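Local coordinates for nucleotidyltransferase-like protein (Exiguobacterium sibiricum, PDB 3C18) that is probably a nucleotidyltransferase, transferring a nucleotidyl group from a nucleotide to an acceptor substrate, at residues His155-His158 against His159-Arg162; Leu207-Ile210 against Gly211-His214. One frame throughout, in Å; residues are numbered along the deposited sequence. Where two conformers were deposited one is given.

Overall arrangement
Contact 1 (155-158 with 159-162) and contact 2 (207-210 with 211-214) are each a single turn-to-turn stretch inside one helix, 146-167 and 201-218 respectively, of the YgxA-like substrate binding domain. Their centres lie about 12 Å apart, and the helices pack directly: L212 of contact 2 reaches A156, L157 and L160 of contact 1, with A156 CB 3.9 Å from L212 CD1. Contact 1, nearer the middle of the chain, keeps an apolar inner side and carries three histidines and an arginine that are partly exposed, H158 packing on the second subunit. Contact 2 lies farther out; L209 and L212 pack on neighbouring helices, while I210, E213 and H214 are exposed.

Contact 1 (His155-His158 against His159-Arg162)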
loop_
_atom_site.group_PDB
_atom_site.type_symbol
_atom_site.label_atom_id
_atom_site.label_comp_id
_atom_site.label_asym_id
_atom_site.label_seq_id
_atom_site.Cartn_x
_atom_site.Cartn_y
_atom_site.Cartn_z
ATOM N N HIS A 155 -1.345 -8.725 -11.431
ATOM C CA HIS A 155 -0.868 -7.522 -10.755
ATOM C C HIS A 155 0.460 -7.088 -11.350
ATOM O O HIS A 155 0.705 -5.910 -11.589
ATOM C CB HIS A 155 -0.713 -7.762 -9.257
ATOM C CG HIS A 155 -2.008 -7.961 -8.528
ATOM N ND1 HIS A 155 -2.102 -7.884 -7.158
ATOM C CD2 HIS A 155 -3.261 -8.230 -8.974
ATOM C CE1 HIS A 155 -3.349 -8.110 -6.786
ATOM N NE2 HIS A 155 -4.076 -8.311 -7.870
ATOM N N ALA A 156 1.329 -8.052 -11.609
ATOM C CA ALA A 156 2.651 -7.728 -12.185
ATOM C C ALA A 156 2.455 -7.049 -13.501
ATOM O O ALA A 156 3.146 -6.114 -13.860
ATOM C CB ALA A 156 3.509 -9.006 -12.397
ATOM N N LEU A 157 1.509 -7.543 -14.264
ATOM C CA LEU A 157 1.252 -6.949 -15.600
ATOM C C LEU A 157 0.773 -5.506 -15.474
ATOM O O LEU A 157 1.101 -4.639 -16.268
ATOM C CB LEU A 157 0.220 -7.763 -16.366
ATOM C CG LEU A 157 0.740 -9.041 -17.012
ATOM C CD1 LEU A 157 -0.405 -9.922 -17.451
ATOM C CD2 LEU A 157 1.616 -8.726 -18.160
ATOM N N HIS A 158 0.018 -5.257 -14.427
ATOM C CA HIS A 158 -0.512 -3.917 -14.160
ATOM C C HIS A 158 0.664 -2.990 -13.799
ATOM O O HIS A 158 0.766 -1.881 -14.271
ATOM C CB HIS A 158 -1.536 -3.934 -13.029
ATOM C CG HIS A 158 -2.278 -2.651 -12.890
ATOM N ND1 HIS A 158 -2.306 -1.925 -11.724
ATOM C CD2 HIS A 158 -2.990 -1.943 -13.797
ATOM C CE1 HIS A 158 -3.020 -0.829 -11.916
ATOM N NE2 HIS A 158 -3.451 -0.821 -13.164
ATOM N N HIS A 159 1.586 -3.469 -12.982
ATOM C CA HIS A 159 2.771 -2.642 -12.662
ATOM C C HIS A 159 3.629 -2.363 -13.874
ATOM O O HIS A 159 4.259 -1.297 -13.981
ATOM C CB HIS A 159 3.625 -3.257 -11.559
ATOM C CG HIS A 159 2.936 -3.255 -10.240
ATOM N ND1 HIS A 159 2.490 -2.098 -9.644
ATOM C CD2 HIS A 159 2.565 -4.269 -9.430
ATOM C CE1 HIS A 159 1.908 -2.405 -8.501
ATOM N NE2 HIS A 159 1.937 -3.713 -8.354
ATOM N N LEU A 160 3.659 -3.327 -14.784
ATOM C CA LEU A 160 4.468 -3.232 -16.016
ATOM C C LEU A 160 3.903 -2.172 -16.965
ATOM O O LEU A 160 4.634 -1.458 -17.662
ATOM C CB LEU A 160 4.526 -4.594 -16.713
ATOM C CG LEU A 160 5.289 -4.770 -18.042
ATOM C CD1 LEU A 160 6.760 -4.619 -17.901
ATOM C CD2 LEU A 160 4.975 -6.122 -18.685
ATOM N N ALA A 161 2.590 -2.075 -16.981
ATOM C CA ALA A 161 1.871 -1.062 -17.788
ATOM C C ALA A 161 2.161 0.326 -17.228
ATOM O O ALA A 161 2.400 1.247 -17.947
ATOM C CB ALA A 161 0.377 -1.299 -17.754
ATOM N N ARG A 162 2.165 0.457 -15.903
ATOM C CA ARG A 162 2.434 1.755 -15.240
ATOM C C ARG A 162 3.883 2.181 -15.493
ATOM O O ARG A 162 4.165 3.333 -15.826
ATOM C CB ARG A 162 2.120 1.691 -13.733
ATOM C CG ARG A 162 0.610 1.569 -13.434
ATOM C CD ARG A 162 0.318 1.264 -11.971
ATOM N NE ARG A 162 1.044 2.165 -11.095
ATOM C CZ ARG A 162 0.644 3.389 -10.777
ATOM N NH1 ARG A 162 -0.476 3.861 -11.276
ATOM N NH2 ARG A 162 1.381 4.143 -9.976
#
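H158 has its CG anti to the backbone N (chi1 -170°) and R162 has its CG anti to the carbonyl carbon (chi1 -69°), which brings imidazole and arginine chain together one turn apart. This i to i+4 pairing belongs to the alpha-helix 146-167 of the YgxA-like substrate binding domain. The arginine chain bends at chi3, CD lies 3.9 Å from H158 CE1, and the side chains cross obliquely, ring and guanidinium planes 36° apart. The contact is therefore one of the ring with the aliphatic part of the arginine, while R162 CG also packs 3.6 Å from H158 O. That oxygen accepts the R162 N-H at 3.2 Å and, weakly, the A161 N-H.

The H159 ring folds back along the helix, its CD2 3.3 Å from H155 O. The same carbonyl accepts the H159 N-H at 2.9 Å, so the backbone bond and ring carbon CD2 meet at one oxygen. With an alanine here the backbone bond would stay, but H155 O would probably lose its ring neighbour and K129 of helix 116-142 one of the side chains that touch it.

The inner face is apolar. L157 packs on L190, Y191 and L194 of helix 185-195, L160 touches helices 116-142, 185-195 and 201-218, and A161 rests on V176 and W177 of helix 176-183, where V176 also meets H158 and R162. At the subunit interface, H158 packs on T151 of the second subunit. Within the helix the two leucines adjoin through their ends, L157 CD2 lying 4.3 Å from L160 CD2.

Contact 2 (Leu207-Ile210 against Gly211-His214); sequences LALI and GLEH
The middle of helix 201-218 forms this contact, in which L209 and L212 adjoin on the buried side and E213 reaches back to L209 through a water. L209 CD2 lies 4.5 Å from L212 CD1, a loose apolar touch between neighbouring turns. L212 has its CG anti to the carbonyl carbon (chi1 -85°), which carries the side chain back over the preceding turn, with CG 3.4 Å from A208 O. That oxygen also accepts the L212 N-H at 2.9 Å.

Both leucines belong to the helical packing of the YgxA-like substrate binding domain: they press on V153 of helix 146-167 and F134 of helix 116-142, and L212 adds L130. E213 also touches F134, but its extended chain carries the carboxylate to a water that donates to OE1 at 2.8 Å and more weakly to L209 O. L209 O thus has two donors, since it also takes the E213 N-H at 2.9 Å. On the exposed flank, I210 O accepts the H214 N-H at 3.2 Å, with a weak second bond from E213 N.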
loop_
_atom_site.group_PDB
_atom_site.type_symbol
_atom_site.label_atom_id
_atom_site.label_comp_id
_atom_site.label_asym_id
_atom_site.label_seq_id
_atom_site.Cartn_x
_atom_site.Cartn_y
_atom_site.Cartn_z
ATOM N N LEU A 207 2.583 -18.751 -20.061
ATOM C CA LEU A 207 2.918 -17.863 -21.192
ATOM C C LEU A 207 3.101 -16.399 -20.734
ATOM O O LEU A 207 4.004 -15.674 -21.178
ATOM C CB LEU A 207 1.824 -17.938 -22.236
ATOM C CG LEU A 207 1.797 -19.198 -23.087
ATOM C CD1 LEU A 207 0.758 -18.980 -24.179
ATOM C CD2 LEU A 207 3.171 -19.489 -23.684
ATOM N N ALA A 208 2.266 -15.994 -19.784
ATOM C CA ALA A 208 2.365 -14.649 -19.212
ATOM C C ALA A 208 3.637 -14.529 -18.419
ATOM O O ALA A 208 4.279 -13.490 -18.432
ATOM C CB ALA A 208 1.141 -14.313 -18.359
ATOM N N LEU A 209 4.061 -15.595 -17.748
ATOM C CA LEU A 209 5.307 -15.496 -16.964
ATOM C C LEU A 209 6.505 -15.368 -17.925
ATOM O O LEU A 209 7.495 -14.667 -17.667
ATOM C CB LEU A 209 5.504 -16.700 -16.008
ATOM C CG LEU A 209 4.604 -16.773 -14.765
ATOM C CD1 LEU A 209 4.512 -18.183 -14.135
ATOM C CD2 LEU A 209 5.087 -15.688 -13.768
ATOM N N ILE A 210 6.436 -16.079 -19.036
ATOM C CA ILE A 210 7.528 -16.044 -20.028
ATOM C C ILE A 210 7.707 -14.605 -20.497
ATOM O O ILE A 210 8.793 -14.045 -20.438
ATOM C CB ILE A 210 7.229 -16.904 -21.256
ATOM C CG1 ILE A 210 7.243 -18.388 -20.875
ATOM C CG2 ILE A 210 8.231 -16.638 -22.363
ATOM C CD1 ILE A 210 8.295 -18.706 -19.911
ATOM N N GLY A 211 6.592 -14.024 -20.910
ATOM C CA GLY A 211 6.560 -12.657 -21.435
ATOM C C GLY A 211 6.995 -11.659 -20.419
ATOM O O GLY A 211 7.748 -10.742 -20.707
ATOM N N LEU A 212 6.524 -11.841 -19.191
ATOM C CA LEU A 212 6.920 -10.953 -18.093
ATOM C C LEU A 212 8.415 -10.992 -17.853
ATOM O O LEU A 212 9.045 -9.964 -17.486
ATOM C CB LEU A 212 6.241 -11.323 -16.765
ATOM C CG LEU A 212 4.846 -10.782 -16.459
ATOM C CD1 LEU A 212 4.163 -11.574 -15.303
ATOM C CD2 LEU A 212 4.934 -9.323 -16.123
ATOM N N GLU A 213 8.993 -12.181 -17.950
ATOM C CA GLU A 213 10.400 -12.329 -17.557
ATOM C C GLU A 213 11.258 -11.622 -18.583
ATOM O O GLU A 213 12.281 -11.019 -18.275
ATOM C CB GLU A 213 10.802 -13.797 -17.414
ATOM C CG GLU A 213 12.223 -13.969 -16.926
ATOM C CD GLU A 213 12.562 -15.400 -16.550
ATOM O OE1 GLU A 213 11.743 -16.295 -16.857
ATOM O OE2 GLU A 213 13.633 -15.629 -15.938
ATOM N N HIS A 214 10.790 -11.682 -19.809
ATOM C CA HIS A 214 11.464 -11.044 -20.930
ATOM C C HIS A 214 11.437 -9.523 -20.785
ATOM O O HIS A 214 12.455 -8.847 -20.861
ATOM C CB HIS A 214 10.764 -11.432 -22.219
ATOM C CG HIS A 214 11.423 -10.913 -23.454
ATOM N ND1 HIS A 214 12.767 -11.091 -23.715
ATOM C CD2 HIS A 214 10.910 -10.271 -24.532
ATOM C CE1 HIS A 214 13.060 -10.553 -24.884
ATOM N NE2 HIS A 214 11.950 -10.053 -25.400
HETATM O O HOH W 1 9.205 -17.388 -16.674
#